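Local coordinates for conserved hypothetical protein (Agrobacterium tumefaciens, PDB 2FEX) that is of unknown function but belongs to the DJ-1/PfpI family, with a cysteine in a strand-to-helix turn resembling the nucleophile elbow of that family, at residues A7-F12 / T54-L59; A13-A18 / S156-F161; I64-I69 / K167-F172; G85-F90 / S105-T110. One frame throughout, in Å; residues are numbered along the deposited sequence. Where two conformers were deposited one is given.

Contacts 1 and 4 are the more buried of the four, whereas contacts 2 and 3 are partly buried. All are built on or beside one mainly parallel sheet. Contacts 2 and 3 share helix 158-168, used near its start and at its end, and Phe161 meets Val68 between them. Contact 3 meets contact 4 across strand 66-69, where Leu67 and Ile69 pack against the helices of contact 4. Chemistry follows position: contact 1 has a direct tyrosine-to-carbonyl hydrogen bond, contact 2 a water bridge near the second subunit, and contacts 3 and 4 apolar packing without a hydrogen bond across. Arg89 further ties contact 4 to the carbonyls of Tyr56 and Leu59 in contact 1.

Contact 1: residues A7-F12 / T54-L59; sequences ALAQDF and TSYDAL
The Tyr56 ring meets the 7-12 segment with its hydroxyl end: Leu8 O lies at the ring edge, near its plane, while the methyl of Ala7 comes in obliquely, with Ala7 CB 3.7 Å from Tyr56 CE1. A second ring, Phe12, packs within its own segment, where Leu8 CD2 sits over the centre of one face, 3.8 Å above the plane, and Ala9 O lies in plane at the edge.

The bond that closes the contact is short, with Tyr56 OH donating to Leu8 O over 2.6 Å. The C=O...donor angle is 136° and the hydroxyl stands 44° out of the carbonyl plane, so it approaches from above rather than along a lone pair. Tyr56 CG is placed beside its backbone N, anti to the carbonyl carbon (chi1 -78°), and the ring then extends across to the other segment. Ala9 CB, 4.1 Å from Tyr56 OH, adds a looser apolar neighbour.

Tyr56 also packs on Ala35 of strand 31-36 and on Leu86 of helix 84-92. In the sheet order, strand 31-36 separates strand 54-55 from strand 3-7, so the side chain reaches from the 3-10 turn that follows strand 54-55, past strand 31-36, to the loop leaving strand 3-7. Such a tie between loops is found here at the C-terminal edge of the parallel sheet of a DJ-1/PfpI alpha/beta fold.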
loop_
_atom_site.group_PDB
_atom_site.type_symbol
_atom_site.label_atom_id
_atom_site.label_comp_id
_atom_site.label_asym_id
_atom_site.label_seq_id
_atom_site.Cartn_x
_atom_site.Cartn_y
_atom_site.Cartn_z
ATOM N N ALA A 7 -13.177 -0.617 4.984
ATOM C CA ALA A 7 -13.403 -0.213 6.374
ATOM C C ALA A 7 -12.046 0.020 7.047
ATOM O O ALA A 7 -11.415 -0.928 7.557
ATOM C CB ALA A 7 -14.205 -1.337 7.147
ATOM N N LEU A 8 -11.620 1.280 7.036
ATOM C CA LEU A 8 -10.375 1.697 7.706
ATOM C C LEU A 8 -10.568 1.810 9.204
ATOM O O LEU A 8 -11.706 1.762 9.740
ATOM C CB LEU A 8 -9.962 3.104 7.167
ATOM C CG LEU A 8 -9.730 3.182 5.634
ATOM C CD1 LEU A 8 -9.399 4.656 5.213
ATOM C CD2 LEU A 8 -8.625 2.139 5.108
ATOM N N ALA A 9 -9.444 1.990 9.884
ATOM C CA ALA A 9 -9.454 2.207 11.336
ATOM C C ALA A 9 -8.139 2.812 11.666
ATOM O O ALA A 9 -7.173 2.794 10.844
ATOM C CB ALA A 9 -9.634 0.863 12.043
ATOM N N GLN A 10 -8.051 3.319 12.886
ATOM C CA GLN A 10 -6.771 3.814 13.394
ATOM C C GLN A 10 -5.724 2.707 13.255
ATOM O O GLN A 10 -6.012 1.530 13.562
ATOM C CB GLN A 10 -6.932 4.219 14.859
ATOM C CG GLN A 10 -7.775 5.484 15.018
ATOM C CD GLN A 10 -7.067 6.781 14.579
ATOM O OE1 GLN A 10 -5.938 6.774 14.052
ATOM N NE2 GLN A 10 -7.725 7.915 14.868
ATOM N N ASP A 11 -4.532 3.088 12.789
ATOM C CA ASP A 11 -3.389 2.166 12.667
ATOM C C ASP A 11 -3.681 1.070 11.648
ATOM O O ASP A 11 -3.143 -0.023 11.729
ATOM C CB ASP A 11 -3.044 1.544 14.044
ATOM C CG ASP A 11 -2.559 2.570 15.025
ATOM O OD1 ASP A 11 -1.703 3.390 14.646
ATOM O OD2 ASP A 11 -3.058 2.529 16.139
ATOM N N PHE A 12 -4.458 1.390 10.593
ATOM C CA PHE A 12 -4.654 0.371 9.527
ATOM C C PHE A 12 -3.342 0.111 8.780
ATOM O O PHE A 12 -2.460 1.009 8.684
ATOM C CB PHE A 12 -5.787 0.734 8.532
ATOM C CG PHE A 12 -5.460 1.857 7.559
ATOM C CD1 PHE A 12 -4.945 1.535 6.259
ATOM C CD2 PHE A 12 -5.765 3.203 7.890
ATOM C CE1 PHE A 12 -4.703 2.598 5.273
ATOM C CE2 PHE A 12 -5.538 4.251 6.938
ATOM C CZ PHE A 12 -4.987 3.916 5.652
ATOM N N THR A 54 -17.219 8.210 4.899
ATOM C CA THR A 54 -18.385 7.974 5.729
ATOM C C THR A 54 -18.025 7.150 6.968
ATOM O O THR A 54 -16.816 6.903 7.220
ATOM C CB THR A 54 -19.474 7.275 4.831
ATOM O OG1 THR A 54 -20.744 7.390 5.467
ATOM C CG2 THR A 54 -19.085 5.815 4.582
ATOM N N SER A 55 -19.059 6.798 7.755
ATOM C CA SER A 55 -18.848 5.995 8.955
ATOM C C SER A 55 -19.332 4.568 8.646
ATOM O O SER A 55 -20.128 4.311 7.718
ATOM C CB SER A 55 -19.740 6.536 10.110
ATOM O OG SER A 55 -21.122 6.553 9.702
ATOM N N TYR A 56 -18.925 3.635 9.512
ATOM C CA TYR A 56 -19.356 2.230 9.359
ATOM C C TYR A 56 -20.894 2.142 9.395
ATOM O O TYR A 56 -21.481 1.365 8.636
ATOM C CB TYR A 56 -18.831 1.386 10.506
ATOM C CG TYR A 56 -17.368 0.973 10.429
ATOM C CD1 TYR A 56 -16.459 1.649 9.594
ATOM C CD2 TYR A 56 -16.882 -0.032 11.314
ATOM C CE1 TYR A 56 -15.085 1.254 9.590
ATOM C CE2 TYR A 56 -15.558 -0.419 11.336
ATOM C CZ TYR A 56 -14.653 0.228 10.498
ATOM O OH TYR A 56 -13.344 -0.139 10.489
ATOM N N ASP A 57 -21.535 2.937 10.272
ATOM C CA ASP A 57 -22.955 2.750 10.473
ATOM C C ASP A 57 -23.754 3.288 9.267
ATOM O O ASP A 57 -24.937 2.983 9.150
ATOM C CB ASP A 57 -23.388 3.451 11.754
ATOM C CG ASP A 57 -23.033 4.927 11.730
ATOM O OD1 ASP A 57 -21.844 5.270 11.947
ATOM O OD2 ASP A 57 -23.917 5.736 11.431
ATOM N N ALA A 58 -23.107 4.041 8.384
ATOM C CA ALA A 58 -23.788 4.518 7.188
ATOM C C ALA A 58 -23.590 3.603 5.973
ATOM O O ALA A 58 -24.159 3.881 4.886
ATOM C CB ALA A 58 -23.307 5.944 6.822
ATOM N N LEU A 59 -22.793 2.554 6.115
ATOM C CA LEU A 59 -22.566 1.671 4.969
ATOM C C LEU A 59 -23.818 0.801 4.756
ATOM O O LEU A 59 -24.228 0.054 5.678
ATOM C CB LEU A 59 -21.344 0.777 5.240
ATOM C CG LEU A 59 -20.017 1.522 5.380
ATOM C CD1 LEU A 59 -18.928 0.508 5.726
ATOM C CD2 LEU A 59 -19.648 2.221 3.990
#

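Contact 2: residues A13-A18 / S156-F161; sequences ADWEPA and SAPVSF
Van der Waals packing joins Trp15 to Pro158 at two places. Pro158 CG approaches the edge of the indole, near its plane, at 4.2 Å from Trp15 CD1, and Pro158 CB rests 3.6 Å from the backbone Trp15 O. One indole face is filled from its own segment, where Ala13 CB and Glu16 CG both sit above it, offset toward the rim. A further contact sets Phe161 CD2 3.9 Å from Glu16 O. The Phe161 CG is anti to the backbone N (chi1 -173°), which carries the ring toward the 13-18 segment.

No direct hydrogen bond crosses the contact; a water supplies the polar link. It donates to Glu16 O at 2.9 Å and to Pro158 O, also at 2.9 Å, so that one molecule bridges the two carbonyls. The side-chain polar groups turn elsewhere: Trp15 NE1 bonds to Gly155 O, and Glu16 OE1 accepts from Gly71 N while its side chain touches Cys101, the cysteine of the elbow-like turn.

Ala157 is the N-cap of helix 158-168, and the first turn of that helix, through Pro158 and Phe161, faces the loop that leads into helix 18-27. Phe183 of the second subunit meets Trp15 edge-to-face, and Glu186 of that subunit accepts from Val159 N and Ser160 N. Deeper in, Phe161 lies on strands 96-100 and 150-153.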
loop_
_atom_site.group_PDB
_atom_site.type_symbol
_atom_site.label_atom_id
_atom_site.label_comp_id
_atom_site.label_asym_id
_atom_site.label_seq_id
_atom_site.Cartn_x
_atom_site.Cartn_y
_atom_site.Cartn_z
ATOM N N ALA A 13 -3.221 -1.134 8.285
ATOM C CA ALA A 13 -1.994 -1.559 7.591
ATOM C C ALA A 13 -2.020 -0.979 6.160
ATOM O O ALA A 13 -2.787 -1.414 5.301
ATOM C CB ALA A 13 -1.930 -3.118 7.557
ATOM N N ASP A 14 -1.157 0.010 5.907
ATOM C CA ASP A 14 -1.209 0.752 4.614
ATOM C C ASP A 14 -1.137 -0.175 3.421
ATOM O O ASP A 14 -1.761 0.097 2.390
ATOM C CB ASP A 14 -0.032 1.724 4.462
ATOM C CG ASP A 14 0.080 2.708 5.627
ATOM O OD1 ASP A 14 0.212 3.941 5.334
ATOM O OD2 ASP A 14 0.085 2.275 6.795
ATOM N N TRP A 15 -0.333 -1.256 3.526
ATOM C CA TRP A 15 -0.063 -2.078 2.321
ATOM C C TRP A 15 -1.220 -3.063 2.015
ATOM O O TRP A 15 -1.184 -3.749 0.988
ATOM C CB TRP A 15 1.226 -2.885 2.507
ATOM C CG TRP A 15 1.135 -3.968 3.523
ATOM C CD1 TRP A 15 0.826 -5.292 3.284
ATOM C CD2 TRP A 15 1.418 -3.856 4.913
ATOM N NE1 TRP A 15 0.853 -6.007 4.484
ATOM C CE2 TRP A 15 1.205 -5.152 5.496
ATOM C CE3 TRP A 15 1.775 -2.796 5.750
ATOM C CZ2 TRP A 15 1.355 -5.383 6.870
ATOM C CZ3 TRP A 15 1.921 -3.033 7.136
ATOM C CH2 TRP A 15 1.744 -4.334 7.667
ATOM N N GLU A 16 -2.237 -3.151 2.894
ATOM C CA GLU A 16 -3.192 -4.234 2.773
ATOM C C GLU A 16 -4.360 -3.939 1.816
ATOM O O GLU A 16 -4.783 -4.848 1.102
ATOM C CB GLU A 16 -3.654 -4.693 4.179
ATOM C CG GLU A 16 -2.430 -5.380 4.847
ATOM C CD GLU A 16 -2.647 -5.971 6.244
ATOM O OE1 GLU A 16 -3.744 -5.850 6.770
ATOM O OE2 GLU A 16 -1.669 -6.582 6.781
ATOM N N PRO A 17 -4.905 -2.706 1.830
ATOM C CA PRO A 17 -5.981 -2.432 0.872
ATOM C C PRO A 17 -5.523 -1.607 -0.317
ATOM O O PRO A 17 -6.348 -1.219 -1.154
ATOM C CB PRO A 17 -6.955 -1.616 1.731
ATOM C CG PRO A 17 -6.056 -0.740 2.547
ATOM C CD PRO A 17 -4.766 -1.612 2.819
ATOM N N ALA A 18 -4.211 -1.334 -0.381
ATOM C CA ALA A 18 -3.706 -0.354 -1.330
ATOM C C ALA A 18 -3.785 -0.752 -2.796
ATOM O O ALA A 18 -4.284 -0.004 -3.667
ATOM C CB ALA A 18 -2.187 -0.047 -0.963
ATOM N N SER A 156 0.681 -10.976 4.777
ATOM C CA SER A 156 1.746 -11.186 3.776
ATOM C C SER A 156 1.225 -11.401 2.334
ATOM O O SER A 156 2.044 -11.595 1.403
ATOM C CB SER A 156 2.553 -12.438 4.184
ATOM O OG SER A 156 1.643 -13.530 4.411
ATOM N N ALA A 157 -0.107 -11.433 2.152
ATOM C CA ALA A 157 -0.666 -11.805 0.828
ATOM C C ALA A 157 -1.571 -10.687 0.252
ATOM O O ALA A 157 -2.707 -10.985 -0.151
ATOM C CB ALA A 157 -1.469 -13.122 0.937
ATOM N N PRO A 158 -1.058 -9.449 0.173
ATOM C CA PRO A 158 -1.930 -8.396 -0.351
ATOM C C PRO A 158 -2.317 -8.577 -1.819
ATOM O O PRO A 158 -3.387 -8.107 -2.236
ATOM C CB PRO A 158 -1.088 -7.111 -0.153
ATOM C CG PRO A 158 0.370 -7.574 -0.224
ATOM C CD PRO A 158 0.307 -8.944 0.487
ATOM N N VAL A 159 -1.437 -9.195 -2.614
ATOM C CA VAL A 159 -1.733 -9.323 -4.051
ATOM C C VAL A 159 -2.870 -10.316 -4.275
ATOM O O VAL A 159 -3.828 -10.007 -4.961
ATOM C CB VAL A 159 -0.486 -9.688 -4.857
ATOM C CG1 VAL A 159 -0.889 -9.732 -6.358
ATOM C CG2 VAL A 159 0.611 -8.627 -4.557
ATOM N N SER A 160 -2.761 -11.530 -3.718
ATOM C CA SER A 160 -3.802 -12.519 -3.940
ATOM C C SER A 160 -5.122 -12.102 -3.240
ATOM O O SER A 160 -6.191 -12.458 -3.714
ATOM C CB SER A 160 -3.370 -13.919 -3.528
ATOM O OG SER A 160 -2.949 -13.947 -2.169
ATOM N N PHE A 161 -4.993 -11.323 -2.172
ATOM C CA PHE A 161 -6.206 -10.755 -1.523
ATOM C C PHE A 161 -6.950 -9.897 -2.574
ATOM O O PHE A 161 -8.177 -10.078 -2.802
ATOM C CB PHE A 161 -5.784 -9.896 -0.337
ATOM C CG PHE A 161 -6.947 -9.393 0.513
ATOM C CD1 PHE A 161 -7.847 -10.276 1.100
ATOM C CD2 PHE A 161 -7.078 -8.009 0.736
ATOM C CE1 PHE A 161 -8.873 -9.780 1.981
ATOM C CE2 PHE A 161 -8.107 -7.499 1.616
ATOM C CZ PHE A 161 -9.025 -8.399 2.182
HETATM O O HOH W 1 -4.524 -5.474 -1.676
#

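Contact 3: residues I64-I69 / K167-F172; sequences IDALVI and KSLGLF
Leu169 reaches the start of the central strand 66-69, at Asp65 and Ala66, with its two terminal methyls. From CB the side chain runs to CG, anti to the carbonyl carbon and beside the backbone N (chi1 -65°), and there it forks. Of the 64-69 segment, the CD1 branch meets Ala66, with Leu169 CD1 4.1 Å from Ala66 CB. The CD2 branch is shared more widely: Leu169 CD2 is 4.0 Å from Asp65 CB, and at the same 4.0 Å from Asp65 O. Ala66 CB thus lies against both methyls, at 4.1 Å from Leu169 CD2 as well.

All of these are van der Waals distances, and no hydrogen bond crosses. The aspartate contributes its methylene and carbonyl, while its carboxylate is directed to another partner, OD2 accepting from Arg3 N. Leu169 is followed by Gly170, whose positive phi of 65° and two bonds back into the last turn form a Schellman motif that ends helix 158-168.

Leu169 also touches Ile4 and Leu96, which belong to the strands flanking 66-69. One leucine at the end of a helix therefore spans three adjacent parallel strands near their N-terminal ends, an arrangement of the layered alpha/beta fold.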
loop_
_atom_site.group_PDB
_atom_site.type_symbol
_atom_site.label_atom_id
_atom_site.label_comp_id
_atom_site.label_asym_id
_atom_site.label_seq_id
_atom_site.Cartn_x
_atom_site.Cartn_y
_atom_site.Cartn_z
ATOM N N ILE A 64 -23.811 -1.219 -1.959
ATOM C CA ILE A 64 -22.359 -1.524 -1.911
ATOM C C ILE A 64 -22.191 -3.025 -2.143
ATOM O O ILE A 64 -22.795 -3.822 -1.456
ATOM C CB ILE A 64 -21.764 -1.102 -0.584
ATOM C CG1 ILE A 64 -21.917 0.450 -0.408
ATOM C CG2 ILE A 64 -20.295 -1.654 -0.432
ATOM C CD1 ILE A 64 -21.494 0.915 0.976
ATOM N N ASP A 65 -21.379 -3.366 -3.139
ATOM C CA ASP A 65 -21.180 -4.741 -3.577
ATOM C C ASP A 65 -20.255 -5.606 -2.676
ATOM O O ASP A 65 -20.333 -6.834 -2.696
ATOM C CB ASP A 65 -20.638 -4.720 -5.004
ATOM C CG ASP A 65 -21.604 -4.045 -5.948
ATOM O OD1 ASP A 65 -22.611 -4.704 -6.298
ATOM O OD2 ASP A 65 -21.434 -2.842 -6.250
ATOM N N ALA A 66 -19.355 -4.955 -1.936
ATOM C CA ALA A 66 -18.341 -5.698 -1.166
ATOM C C ALA A 66 -17.880 -4.857 -0.002
ATOM O O ALA A 66 -17.826 -3.624 -0.105
ATOM C CB ALA A 66 -17.159 -6.069 -2.083
ATOM N N LEU A 67 -17.574 -5.532 1.096
ATOM C CA LEU A 67 -17.007 -4.903 2.299
ATOM C C LEU A 67 -15.622 -5.497 2.502
ATOM O O LEU A 67 -15.443 -6.719 2.663
ATOM C CB LEU A 67 -17.874 -5.252 3.495
ATOM C CG LEU A 67 -17.315 -4.866 4.851
ATOM C CD1 LEU A 67 -17.274 -3.300 4.915
ATOM C CD2 LEU A 67 -18.199 -5.446 5.985
ATOM N N VAL A 68 -14.614 -4.633 2.478
ATOM C CA VAL A 68 -13.200 -5.082 2.535
ATOM C C VAL A 68 -12.589 -4.473 3.774
ATOM O O VAL A 68 -12.662 -3.249 3.961
ATOM C CB VAL A 68 -12.417 -4.616 1.290
ATOM C CG1 VAL A 68 -10.927 -4.943 1.433
ATOM C CG2 VAL A 68 -13.009 -5.289 0.035
ATOM N N ILE A 69 -12.049 -5.332 4.635
ATOM C CA ILE A 69 -11.545 -4.887 5.949
ATOM C C ILE A 69 -10.024 -5.132 6.034
ATOM O O ILE A 69 -9.589 -6.280 6.177
ATOM C CB ILE A 69 -12.311 -5.568 7.108
ATOM C CG1 ILE A 69 -13.818 -5.515 6.879
ATOM C CG2 ILE A 69 -11.882 -4.933 8.427
ATOM C CD1 ILE A 69 -14.571 -6.326 7.954
ATOM N N LYS A 167 -11.938 -11.254 -8.490
ATOM C CA LYS A 167 -12.592 -12.439 -9.067
ATOM C C LYS A 167 -14.008 -12.616 -8.531
ATOM O O LYS A 167 -14.935 -12.887 -9.318
ATOM C CB LYS A 167 -11.788 -13.710 -8.792
ATOM C CG LYS A 167 -10.459 -13.753 -9.595
ATOM C CD LYS A 167 -9.765 -15.079 -9.285
ATOM C CE LYS A 167 -8.644 -15.325 -10.296
ATOM N NZ LYS A 167 -7.952 -16.647 -10.098
ATOM N N SER A 168 -14.179 -12.486 -7.207
ATOM C CA SER A 168 -15.518 -12.612 -6.578
ATOM C C SER A 168 -16.537 -11.663 -7.219
ATOM O O SER A 168 -17.732 -12.016 -7.412
ATOM C CB SER A 168 -15.470 -12.355 -5.073
ATOM O OG SER A 168 -16.782 -12.399 -4.504
ATOM N N LEU A 169 -16.071 -10.464 -7.564
ATOM C CA LEU A 169 -16.912 -9.433 -8.159
ATOM C C LEU A 169 -17.066 -9.527 -9.690
ATOM O O LEU A 169 -17.748 -8.671 -10.298
ATOM C CB LEU A 169 -16.399 -8.039 -7.730
ATOM C CG LEU A 169 -16.503 -7.747 -6.222
ATOM C CD1 LEU A 169 -15.748 -6.462 -5.863
ATOM C CD2 LEU A 169 -17.987 -7.594 -5.830
ATOM N N GLY A 170 -16.496 -10.571 -10.285
ATOM C CA GLY A 170 -16.524 -10.746 -11.766
ATOM C C GLY A 170 -15.743 -9.642 -12.484
ATOM O O GLY A 170 -16.012 -9.335 -13.665
ATOM N N LEU A 171 -14.733 -9.076 -11.824
ATOM C CA LEU A 171 -13.956 -7.969 -12.364
ATOM C C LEU A 171 -12.524 -8.338 -12.741
ATOM O O LEU A 171 -11.739 -7.441 -13.069
ATOM C CB LEU A 171 -13.870 -6.794 -11.384
ATOM C CG LEU A 171 -15.235 -6.228 -11.051
ATOM C CD1 LEU A 171 -14.979 -5.197 -9.947
ATOM C CD2 LEU A 171 -15.980 -5.666 -12.287
ATOM N N PHE A 172 -12.168 -9.620 -12.671
ATOM C CA PHE A 172 -10.778 -9.982 -12.935
ATOM C C PHE A 172 -10.601 -10.363 -14.409
ATOM O O PHE A 172 -10.402 -11.525 -14.741
ATOM C CB PHE A 172 -10.307 -11.107 -12.006
ATOM C CG PHE A 172 -8.830 -11.275 -11.953
ATOM C CD1 PHE A 172 -8.005 -10.265 -11.459
ATOM C CD2 PHE A 172 -8.248 -12.507 -12.400
ATOM C CE1 PHE A 172 -6.592 -10.467 -11.412
ATOM C CE2 PHE A 172 -6.872 -12.730 -12.315
ATOM C CZ PHE A 172 -6.040 -11.720 -11.848
#

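Contact 4: residues G85-F90 / S105-T110; sequences GLVKRF and SALGGT
Val87 meets Leu107 in the tight part of the contact, where Val87 CG2 comes to 3.7 Å from Leu107 CD2. The two side chains cross obliquely and both are buried. Val87 CG2 is anti to the carbonyl carbon and CG1 anti to the backbone N (chi1 167°), a setting that gives each methyl its own partner in the 105-110 segment.

The looser side belongs to Thr110, which is partly exposed and lies at the margin. Val87 CG1 is 4.0 Å from Thr110 OG1, the side chains crossing at about a right angle, and this is packing rather than a hydrogen bond. The hydroxyl is engaged otherwise: Thr110 OG1 donates to Leu107 O over 2.7 Å, in the carbonyl plane and on a lone pair, with a C=O...donor angle of 140°. Leu107 O also accepts from Thr110 N at 3.0 Å, so two donors of one residue grip the same carbonyl, and Thr110 OG1 is bonded to Val112 N as well. Further toward solvent, Lys88 pairs with Asp92 along its own helix.

Leu107 also packs on Ile69 and Val97 of the sheet. Helix 84-92 connects strand 66-69 to the adjacent parallel strand 96-100 in a beta-alpha-beta crossover, and helix 102-109 follows the probable nucleophile elbow at Cys101; their packing on one sheet face fits a DJ-1-like alpha/beta sandwich.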
loop_
_atom_site.group_PDB
_atom_site.type_symbol
_atom_site.label_atom_id
_atom_site.label_comp_id
_atom_site.label_asym_id
_atom_site.label_seq_id
_atom_site.Cartn_x
_atom_site.Cartn_y
_atom_site.Cartn_z
ATOM N N GLY A 85 -22.223 -6.348 13.688
ATOM C CA GLY A 85 -23.438 -5.774 13.034
ATOM C C GLY A 85 -23.182 -5.468 11.561
ATOM O O GLY A 85 -23.976 -5.832 10.695
ATOM N N LEU A 86 -22.053 -4.813 11.292
ATOM C CA LEU A 86 -21.662 -4.435 9.919
ATOM C C LEU A 86 -21.504 -5.691 9.056
ATOM O O LEU A 86 -22.063 -5.780 7.954
ATOM C CB LEU A 86 -20.338 -3.671 9.988
ATOM C CG LEU A 86 -19.777 -3.229 8.650
ATOM C CD1 LEU A 86 -20.739 -2.290 7.853
ATOM C CD2 LEU A 86 -18.464 -2.528 8.785
ATOM N N VAL A 87 -20.783 -6.685 9.570
ATOM C CA VAL A 87 -20.565 -7.883 8.767
ATOM C C VAL A 87 -21.889 -8.605 8.487
ATOM O O VAL A 87 -22.151 -9.013 7.343
ATOM C CB VAL A 87 -19.533 -8.783 9.448
ATOM C CG1 VAL A 87 -19.492 -10.187 8.824
ATOM C CG2 VAL A 87 -18.176 -8.125 9.361
ATOM N N LYS A 88 -22.703 -8.750 9.526
ATOM C CA LYS A 88 -24.037 -9.404 9.374
ATOM C C LYS A 88 -24.908 -8.667 8.339
ATOM O O LYS A 88 -25.547 -9.306 7.514
ATOM C CB LYS A 88 -24.732 -9.576 10.716
ATOM C CG LYS A 88 -26.105 -10.302 10.611
ATOM C CD LYS A 88 -26.643 -10.647 11.973
ATOM C CE LYS A 88 -28.053 -11.268 11.915
ATOM N NZ LYS A 88 -28.304 -12.199 10.759
ATOM N N ARG A 89 -24.932 -7.337 8.405
ATOM C CA ARG A 89 -25.668 -6.508 7.447
ATOM C C ARG A 89 -25.296 -6.889 6.007
ATOM O O ARG A 89 -26.154 -7.088 5.172
ATOM C CB ARG A 89 -25.412 -5.000 7.723
ATOM C CG ARG A 89 -26.188 -3.972 6.884
ATOM C CD ARG A 89 -25.894 -2.464 7.282
ATOM N NE ARG A 89 -25.499 -2.305 8.683
ATOM C CZ ARG A 89 -24.560 -1.472 9.109
ATOM N NH1 ARG A 89 -23.927 -0.698 8.274
ATOM N NH2 ARG A 89 -24.257 -1.407 10.389
ATOM N N PHE A 90 -23.999 -6.969 5.750
ATOM C CA PHE A 90 -23.482 -7.320 4.417
ATOM C C PHE A 90 -23.734 -8.778 4.026
ATOM O O PHE A 90 -24.182 -9.072 2.898
ATOM C CB PHE A 90 -22.004 -6.897 4.310
ATOM C CG PHE A 90 -21.857 -5.469 3.935
ATOM C CD1 PHE A 90 -22.132 -4.459 4.868
ATOM C CD2 PHE A 90 -21.600 -5.116 2.580
ATOM C CE1 PHE A 90 -22.046 -3.084 4.477
ATOM C CE2 PHE A 90 -21.519 -3.796 2.165
ATOM C CZ PHE A 90 -21.756 -2.752 3.109
ATOM N N SER A 105 -8.829 -12.525 11.380
ATOM C CA SER A 105 -9.167 -13.157 12.673
ATOM C C SER A 105 -10.391 -12.453 13.293
ATOM O O SER A 105 -11.238 -13.114 13.883
ATOM C CB SER A 105 -7.953 -13.087 13.603
ATOM O OG SER A 105 -6.886 -13.893 13.042
ATOM N N ALA A 106 -10.478 -11.134 13.135
ATOM C CA ALA A 106 -11.684 -10.453 13.587
ATOM C C ALA A 106 -12.944 -10.998 12.896
ATOM O O ALA A 106 -13.985 -11.192 13.581
ATOM C CB ALA A 106 -11.532 -8.923 13.392
ATOM N N LEU A 107 -12.873 -11.292 11.573
ATOM C CA LEU A 107 -14.010 -11.928 10.889
ATOM C C LEU A 107 -14.316 -13.292 11.513
ATOM O O LEU A 107 -15.466 -13.627 11.710
ATOM C CB LEU A 107 -13.721 -12.131 9.409
ATOM C CG LEU A 107 -13.729 -10.861 8.570
ATOM C CD1 LEU A 107 -13.583 -11.306 7.132
ATOM C CD2 LEU A 107 -15.097 -10.069 8.741
ATOM N N GLY A 108 -13.278 -14.064 11.837
ATOM C CA GLY A 108 -13.525 -15.333 12.542
ATOM C C GLY A 108 -14.335 -15.102 13.820
ATOM O O GLY A 108 -15.172 -15.910 14.200
ATOM N N GLY A 109 -14.105 -13.972 14.487
ATOM C CA GLY A 109 -14.824 -13.666 15.757
ATOM C C GLY A 109 -16.313 -13.324 15.567
ATOM O O GLY A 109 -17.097 -13.389 16.526
ATOM N N THR A 110 -16.703 -12.995 14.328
ATOM C CA THR A 110 -18.132 -12.818 13.976
ATOM C C THR A 110 -18.859 -14.115 13.677
ATOM O O THR A 110 -20.102 -14.095 13.483
ATOM C CB THR A 110 -18.327 -11.901 12.729
ATOM O OG1 THR A 110 -17.925 -12.629 11.534
ATOM C CG2 THR A 110 -17.570 -10.559 12.908
#